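Local atomic coordinates of DUF3299 domain-containing protein (Pseudomonas aeruginosa, PDB entry 4HSP), a protein that is of unknown function but belongs to the DUF3299 family, which is grouped with the OB-fold proteins. Residues S33-G36 with P37-Q41; P90-S94 with N95-Y99; K104-Q107 with M108-Y112. One frame throughout, in Å; residues are numbered along the deposited sequence. Where two conformers were deposited one is given.

In the fold
Following the chain from the N terminus, contact 1 joins the end of helix 26-34 to the first residues of the long loop that runs to strand 55-68. Contact 2 turns the proline run after strand 73-80 into strand 98-102, and contact 3 takes the chain out of strand 105-107 into the loop before strand 115-118. All three are local turns in series, and none nests within or crosses another. Contacts 1 and 2 touch, with a probable hydrogen bond of 3.0 Å from Gln41 NE2 to Pro92 O. Contact 3 stands apart, its nearest atoms about 12 Å from contact 2, although both reach the same mixed sheet.

Contact 1: S33-G36 with P37-Q41; sequences SEAG and PAASQ
Between Ala35 and Ala39 the backbone leaves helix 26-34 through two extended residues, Ala35 (psi 157°) and Gly36 (psi 176°), and then coils again, with Pro37 to Ser40 in helical conformation but without regular helical bonds. The turn brings Ala39 back beside Ala35, the first residue past the helix, so that two methyl groups meet: Ala35 CB lies 3.6 Å from Ala39 CB. This is the apolar contact of the turn, methyl to methyl. Ala39 CB also lies 3.8 Å from Gly36 O.

That carbonyl is the polar focus of the stretch. Gly36 O faces the start of the coil, with Ala39 N at 3.4 Å and Ser40 N at 3.7 Å. Pro37 follows it directly through a trans peptide, its CD lying 3.0 Å from Gly36 CA; the ring restricts phi to a value compatible with the helical turn that follows, and the residue has no N-H to offer.

Further round, the Ser40 hydroxyl folds back over the coil, because OG stands beside its own backbone N (chi1 -48°). OG comes within 3.0 Å of Pro37 O, although the same proton has a second possible acceptor, in a weak bond, in Gly149 O of the second subunit, so the choice is not settled. Tyr147 of that subunit packs on both Ser33 and Ser40, while Ser33 OG receives a hydrogen bond from the backbone N of Glu148 of the same subunit. The contact therefore lies where another copy's C-terminal tail is bound. Its form is that of a helix end passing through an extended Ala-Gly link into a single, proline-led turn of helical conformation.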
loop_
_atom_site.group_PDB
_atom_site.type_symbol
_atom_site.label_atom_id
_atom_site.label_comp_id
_atom_site.label_asym_id
_atom_site.label_seq_id
_atom_site.Cartn_x
_atom_site.Cartn_y
_atom_site.Cartn_z
ATOM N N SER A 33 -11.131 0.151 -21.806
ATOM C CA SER A 33 -10.598 1.442 -21.383
ATOM C C SER A 33 -11.144 2.528 -22.293
ATOM O O SER A 33 -11.650 3.535 -21.787
ATOM C CB SER A 33 -9.074 1.439 -21.432
ATOM O OG SER A 33 -8.491 1.049 -20.203
ATOM N N GLU A 34 -11.063 2.312 -23.640
ATOM C CA GLU A 34 -11.558 3.242 -24.666
ATOM C C GLU A 34 -13.076 3.397 -24.542
ATOM O O GLU A 34 -13.586 4.509 -24.672
ATOM C CB GLU A 34 -11.165 2.833 -26.116
ATOM C CG GLU A 34 -9.674 2.855 -26.435
ATOM C CD GLU A 34 -8.897 4.098 -26.041
ATOM O OE1 GLU A 34 -9.046 5.136 -26.728
ATOM O OE2 GLU A 34 -8.127 4.028 -25.053
ATOM N N ALA A 35 -13.785 2.289 -24.264
ATOM C CA ALA A 35 -15.228 2.298 -24.032
ATOM C C ALA A 35 -15.517 2.993 -22.696
ATOM O O ALA A 35 -14.636 3.074 -21.832
ATOM C CB ALA A 35 -15.775 0.879 -24.028
ATOM N N GLY A 36 -16.731 3.506 -22.555
ATOM C CA GLY A 36 -17.171 4.228 -21.366
ATOM C C GLY A 36 -17.056 3.494 -20.043
ATOM O O GLY A 36 -16.685 2.315 -20.007
ATOM N N PRO A 37 -17.381 4.188 -18.921
ATOM C CA PRO A 37 -17.328 3.524 -17.597
ATOM C C PRO A 37 -18.458 2.515 -17.412
ATOM O O PRO A 37 -18.419 1.706 -16.477
ATOM C CB PRO A 37 -17.460 4.680 -16.607
ATOM C CG PRO A 37 -18.196 5.732 -17.359
ATOM C CD PRO A 37 -17.847 5.586 -18.812
ATOM N N ALA A 38 -19.470 2.585 -18.299
ATOM C CA ALA A 38 -20.616 1.681 -18.315
ATOM C C ALA A 38 -20.165 0.275 -18.748
ATOM O O ALA A 38 -20.420 -0.714 -18.049
ATOM C CB ALA A 38 -21.675 2.224 -19.271
ATOM N N ALA A 39 -19.392 0.239 -19.849
ATOM C CA ALA A 39 -18.850 -0.933 -20.524
ATOM C C ALA A 39 -17.771 -1.672 -19.735
ATOM O O ALA A 39 -17.464 -2.797 -20.103
ATOM C CB ALA A 39 -18.299 -0.533 -21.883
ATOM N N SER A 40 -17.212 -1.081 -18.663
ATOM C CA SER A 40 -16.162 -1.706 -17.837
ATOM C C SER A 40 -16.522 -3.146 -17.436
ATOM O O SER A 40 -15.696 -4.049 -17.617
ATOM C CB SER A 40 -15.911 -0.888 -16.574
ATOM O OG SER A 40 -15.755 0.486 -16.862
ATOM N N GLN A 41 -17.751 -3.356 -16.899
ATOM C CA GLN A 41 -18.213 -4.671 -16.436
ATOM C C GLN A 41 -18.988 -5.328 -17.565
ATOM O O GLN A 41 -20.089 -4.892 -17.898
ATOM C CB GLN A 41 -19.041 -4.547 -15.139
ATOM C CG GLN A 41 -19.602 -5.867 -14.622
ATOM C CD GLN A 41 -20.406 -5.644 -13.382
ATOM O OE1 GLN A 41 -21.257 -4.755 -13.308
ATOM N NE2 GLN A 41 -20.143 -6.436 -12.374
#

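Contact 2: P90-S94 with N95-Y99; sequences PPPPS and NQIVY
The side-chain amide of Asn95 brings OD1 to 3.5 Å from Pro93 CB. The side-chain amide of Gln96 has a backbone oxygen almost in its plane: Gln96 NE2 donates to Asn95 O at 3.0 Å, on a nearly straight path (167°). The backbone here is a type I beta-turn, Pro93-Ser94-Asn95-Gln96, closed by the hydrogen bond from Gln96 N to Pro93 O (2.9 Å), whose donor approaches from above the carbonyl plane. It ends a left-handed polyproline II run, Pro90 to Pro93, and turns the chain towards strand 98-102.

Pro92 and Pro93 supply the apolar surface. Pro92 and Ile97 cross at about a right angle, with Pro92 CD 3.8 Å from Ile97 CD1, while the Gln96 side chain runs alongside Pro93, pointing the same way. A bend at chi2 (-71°) returns the Gln96 amide to its neighbour's carbonyl.

The polar ends of the turn are also held by the surrounding loops. Asn95 ND2 bonds to Pro47 O, Gln96 NE2 has a second acceptor in Trp8 O, and Ser94 OG accepts from Ala46 N. Leu78 and Ala133, from strands 73-80 and 132-144, pack against Ile97. Pro93 O, besides taking the turn's hydrogen bond, has Ile97 CG1 at 3.5 Å.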
loop_
_atom_site.group_PDB
_atom_site.type_symbol
_atom_site.label_atom_id
_atom_site.label_comp_id
_atom_site.label_asym_id
_atom_site.label_seq_id
_atom_site.Cartn_x
_atom_site.Cartn_y
_atom_site.Cartn_z
ATOM N N PRO A 90 -10.636 -4.619 -15.116
ATOM C CA PRO A 90 -12.110 -4.479 -15.155
ATOM C C PRO A 90 -12.856 -5.204 -14.029
ATOM O O PRO A 90 -12.368 -6.207 -13.513
ATOM C CB PRO A 90 -12.489 -5.109 -16.503
ATOM C CG PRO A 90 -11.289 -4.947 -17.341
ATOM C CD PRO A 90 -10.116 -5.108 -16.409
ATOM N N PRO A 91 -14.067 -4.733 -13.651
ATOM C CA PRO A 91 -14.841 -5.443 -12.614
ATOM C C PRO A 91 -15.132 -6.911 -12.968
ATOM O O PRO A 91 -15.334 -7.221 -14.158
ATOM C CB PRO A 91 -16.171 -4.671 -12.577
ATOM C CG PRO A 91 -15.895 -3.381 -13.168
ATOM C CD PRO A 91 -14.801 -3.553 -14.153
ATOM N N PRO A 92 -15.232 -7.823 -11.960
ATOM C CA PRO A 92 -15.631 -9.220 -12.258
ATOM C C PRO A 92 -17.099 -9.303 -12.713
ATOM O O PRO A 92 -17.818 -8.308 -12.547
ATOM C CB PRO A 92 -15.466 -9.937 -10.899
ATOM C CG PRO A 92 -14.762 -9.004 -10.014
ATOM C CD PRO A 92 -15.055 -7.620 -10.507
ATOM N N PRO A 93 -17.606 -10.459 -13.230
ATOM C CA PRO A 93 -19.062 -10.567 -13.504
ATOM C C PRO A 93 -19.867 -10.355 -12.214
ATOM O O PRO A 93 -19.324 -10.567 -11.124
ATOM C CB PRO A 93 -19.221 -11.992 -14.033
ATOM C CG PRO A 93 -17.868 -12.397 -14.443
ATOM C CD PRO A 93 -16.934 -11.745 -13.494
ATOM N N SER A 94 -21.138 -9.915 -12.324
ATOM C CA SER A 94 -21.972 -9.564 -11.157
ATOM C C SER A 94 -22.266 -10.740 -10.202
ATOM O O SER A 94 -22.761 -10.516 -9.090
ATOM C CB SER A 94 -23.277 -8.919 -11.604
ATOM O OG SER A 94 -23.982 -9.759 -12.493
ATOM N N ASN A 95 -21.958 -11.971 -10.614
ATOM C CA ASN A 95 -22.172 -13.158 -9.780
ATOM C C ASN A 95 -20.840 -13.578 -9.138
ATOM O O ASN A 95 -20.741 -14.654 -8.549
ATOM C CB ASN A 95 -22.839 -14.296 -10.557
ATOM C CG ASN A 95 -22.105 -14.803 -11.770
ATOM O OD1 ASN A 95 -21.046 -14.300 -12.151
ATOM N ND2 ASN A 95 -22.683 -15.802 -12.437
ATOM N N GLN A 96 -19.835 -12.685 -9.229
ATOM C CA GLN A 96 -18.503 -12.818 -8.633
ATOM C C GLN A 96 -18.222 -11.528 -7.824
ATOM O O GLN A 96 -17.085 -11.111 -7.652
ATOM C CB GLN A 96 -17.413 -13.125 -9.705
ATOM C CG GLN A 96 -17.554 -14.493 -10.424
ATOM C CD GLN A 96 -17.238 -15.697 -9.559
ATOM O OE1 GLN A 96 -16.112 -16.210 -9.562
ATOM N NE2 GLN A 96 -18.236 -16.210 -8.830
ATOM N N ILE A 97 -19.304 -10.904 -7.326
ATOM C CA ILE A 97 -19.295 -9.698 -6.488
ATOM C C ILE A 97 -20.410 -9.814 -5.447
ATOM O O ILE A 97 -21.524 -10.202 -5.781
ATOM C CB ILE A 97 -19.445 -8.349 -7.278
ATOM C CG1 ILE A 97 -18.577 -8.292 -8.566
ATOM C CG2 ILE A 97 -19.191 -7.136 -6.344
ATOM C CD1 ILE A 97 -18.590 -6.942 -9.338
ATOM N N VAL A 98 -20.102 -9.451 -4.200
ATOM C CA VAL A 98 -21.042 -9.328 -3.093
ATOM C C VAL A 98 -21.001 -7.866 -2.588
ATOM O O VAL A 98 -19.928 -7.367 -2.253
ATOM C CB VAL A 98 -20.751 -10.333 -1.938
ATOM C CG1 VAL A 98 -21.834 -10.271 -0.869
ATOM C CG2 VAL A 98 -20.583 -11.760 -2.466
ATOM N N TYR A 99 -22.157 -7.195 -2.540
ATOM C CA TYR A 99 -22.289 -5.868 -1.936
ATOM C C TYR A 99 -22.465 -6.109 -0.428
ATOM O O TYR A 99 -23.447 -6.727 -0.007
ATOM C CB TYR A 99 -23.479 -5.109 -2.546
ATOM C CG TYR A 99 -23.604 -3.653 -2.149
ATOM C CD1 TYR A 99 -24.174 -3.286 -0.930
ATOM C CD2 TYR A 99 -23.272 -2.635 -3.046
ATOM C CE1 TYR A 99 -24.325 -1.943 -0.573
ATOM C CE2 TYR A 99 -23.442 -1.289 -2.712
ATOM C CZ TYR A 99 -23.962 -0.946 -1.470
ATOM O OH TYR A 99 -24.125 0.386 -1.149
#

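Contact 3: K104-Q107 with M108-Y112; sequences KGVQ and MDELY
Apolar packing joins Val106 to Leu111 across the bend that follows strand 105-107. Val106 CG1 and Leu111 CD2 meet at 3.9 Å, the two side chains crossing at a slant. The same leucine atom, Leu111 CD2, lies 3.8 Å from Gln107 O, so one methyl touches both the valine branch and the carbonyl at which the chain starts to bend.

Contacts between aliphatic carbons and carboxylate oxygens make up the second group, and the closest of them are on Gln107. Asp109 lies beside it, pointing the same way, and sets OD2 3.3 Å from Gln107 CB. Glu110 reaches further along the same side chain, with OE2 3.4 Å from Gln107 CG, and crosses it at an angle. The Gln107 amide is turned 33° from the aspartate carboxylate and 64° from the glutamate one. Both acids have CG between the backbone N and the carbonyl carbon (chi1 near 59°), which swings their carboxylates back towards Gln107. Two carboxylates, presumably charged, thus lie against the methylenes of a neutral side chain, and Gln107 OE1 is 3.8 Å from Asp109 OD2.

Among backbone atoms, a weak hydrogen bond of 3.1 Å runs from Leu111 N to Asp109 O, within the outgoing residues, and that same oxygen lies at the edge of the Tyr112 ring, in its plane.

At the interfaces, Tyr112 meets Tyr112 of the fourth subunit and His88 of the second. Within the chain, strand 105-107 pairs antiparallel with strand 73-80 through Val106 and Val74, and Leu111 touches Val74 of strand 73-80 and Ile63 and Pro65 of strand 55-68, so the bend packs on two adjacent strands of the mixed sheet before the chain enters strand 115-118.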
loop_
_atom_site.group_PDB
_atom_site.type_symbol
_atom_site.label_atom_id
_atom_site.label_comp_id
_atom_site.label_asym_id
_atom_site.label_seq_id
_atom_site.Cartn_x
_atom_site.Cartn_y
_atom_site.Cartn_z
ATOM N N LYS A 104 -19.615 -3.042 12.198
ATOM C CA LYS A 104 -18.222 -3.066 12.660
ATOM C C LYS A 104 -17.358 -2.838 11.415
ATOM O O LYS A 104 -17.126 -3.782 10.627
ATOM C CB LYS A 104 -17.858 -4.411 13.358
ATOM C CG LYS A 104 -18.731 -4.846 14.529
ATOM C CD LYS A 104 -18.508 -6.330 14.853
ATOM C CE LYS A 104 -19.133 -6.726 16.172
ATOM N NZ LYS A 104 -18.868 -8.150 16.503
ATOM N N GLY A 105 -16.963 -1.583 11.205
ATOM C CA GLY A 105 -16.182 -1.184 10.039
ATOM C C GLY A 105 -14.784 -1.763 9.948
ATOM O O GLY A 105 -14.260 -2.300 10.926
ATOM N N VAL A 106 -14.170 -1.644 8.768
ATOM C CA VAL A 106 -12.806 -2.101 8.516
ATOM C C VAL A 106 -11.933 -0.883 8.290
ATOM O O VAL A 106 -12.353 0.050 7.615
ATOM C CB VAL A 106 -12.697 -3.090 7.316
ATOM C CG1 VAL A 106 -11.294 -3.678 7.203
ATOM C CG2 VAL A 106 -13.729 -4.199 7.408
ATOM N N GLN A 107 -10.699 -0.924 8.807
ATOM C CA GLN A 107 -9.674 0.115 8.658
ATOM C C GLN A 107 -9.282 0.249 7.191
ATOM O O GLN A 107 -8.950 -0.764 6.579
ATOM C CB GLN A 107 -8.434 -0.248 9.501
ATOM C CG GLN A 107 -8.717 -0.707 10.944
ATOM C CD GLN A 107 -8.720 0.421 11.948
ATOM O OE1 GLN A 107 -8.540 1.602 11.611
ATOM N NE2 GLN A 107 -8.919 0.072 13.216
HETATM N N MSE A 108 -9.328 1.493 6.637
HETATM C CA MSE A 108 -8.984 1.831 5.243
HETATM C C MSE A 108 -7.568 1.377 4.865
HETATM O O MSE A 108 -7.315 1.017 3.709
HETATM C CB MSE A 108 -9.085 3.352 5.033
HETATM C CG MSE A 108 -10.104 4.025 5.931
HETATM SE SE MSE A 108 -9.796 5.945 6.125
HETATM C CE MSE A 108 -8.606 5.932 7.615
ATOM N N ASP A 109 -6.641 1.432 5.851
ATOM C CA ASP A 109 -5.216 1.103 5.746
ATOM C C ASP A 109 -4.964 -0.369 5.366
ATOM O O ASP A 109 -4.289 -0.635 4.361
ATOM C CB ASP A 109 -4.463 1.464 7.065
ATOM C CG ASP A 109 -4.926 0.787 8.360
ATOM O OD1 ASP A 109 -4.540 -0.385 8.593
ATOM O OD2 ASP A 109 -5.587 1.462 9.183
ATOM N N GLU A 110 -5.543 -1.303 6.143
ATOM C CA GLU A 110 -5.349 -2.737 6.017
ATOM C C GLU A 110 -6.209 -3.441 4.909
ATOM O O GLU A 110 -6.511 -4.621 5.051
ATOM C CB GLU A 110 -5.526 -3.415 7.397
ATOM C CG GLU A 110 -6.863 -3.228 8.104
ATOM C CD GLU A 110 -7.066 -4.057 9.364
ATOM O OE1 GLU A 110 -6.189 -4.894 9.686
ATOM O OE2 GLU A 110 -8.124 -3.891 10.015
ATOM N N LEU A 111 -6.465 -2.775 3.760
ATOM C CA LEU A 111 -7.243 -3.355 2.657
ATOM C C LEU A 111 -6.375 -3.970 1.550
ATOM O O LEU A 111 -6.885 -4.286 0.472
ATOM C CB LEU A 111 -8.202 -2.323 2.035
ATOM C CG LEU A 111 -9.294 -1.708 2.936
ATOM C CD1 LEU A 111 -10.194 -0.781 2.130
ATOM C CD2 LEU A 111 -10.133 -2.772 3.623
ATOM N N TYR A 112 -5.086 -4.173 1.822
ATOM C CA TYR A 112 -4.080 -4.757 0.916
ATOM C C TYR A 112 -4.128 -6.280 1.027
ATOM O O TYR A 112 -3.564 -6.994 0.204
ATOM C CB TYR A 112 -2.662 -4.224 1.297
ATOM C CG TYR A 112 -2.246 -4.582 2.719
ATOM C CD1 TYR A 112 -2.701 -3.840 3.809
ATOM C CD2 TYR A 112 -1.482 -5.720 2.981
ATOM C CE1 TYR A 112 -2.411 -4.224 5.121
ATOM C CE2 TYR A 112 -1.173 -6.101 4.291
ATOM C CZ TYR A 112 -1.644 -5.352 5.358
ATOM O OH TYR A 112 -1.337 -5.701 6.654
#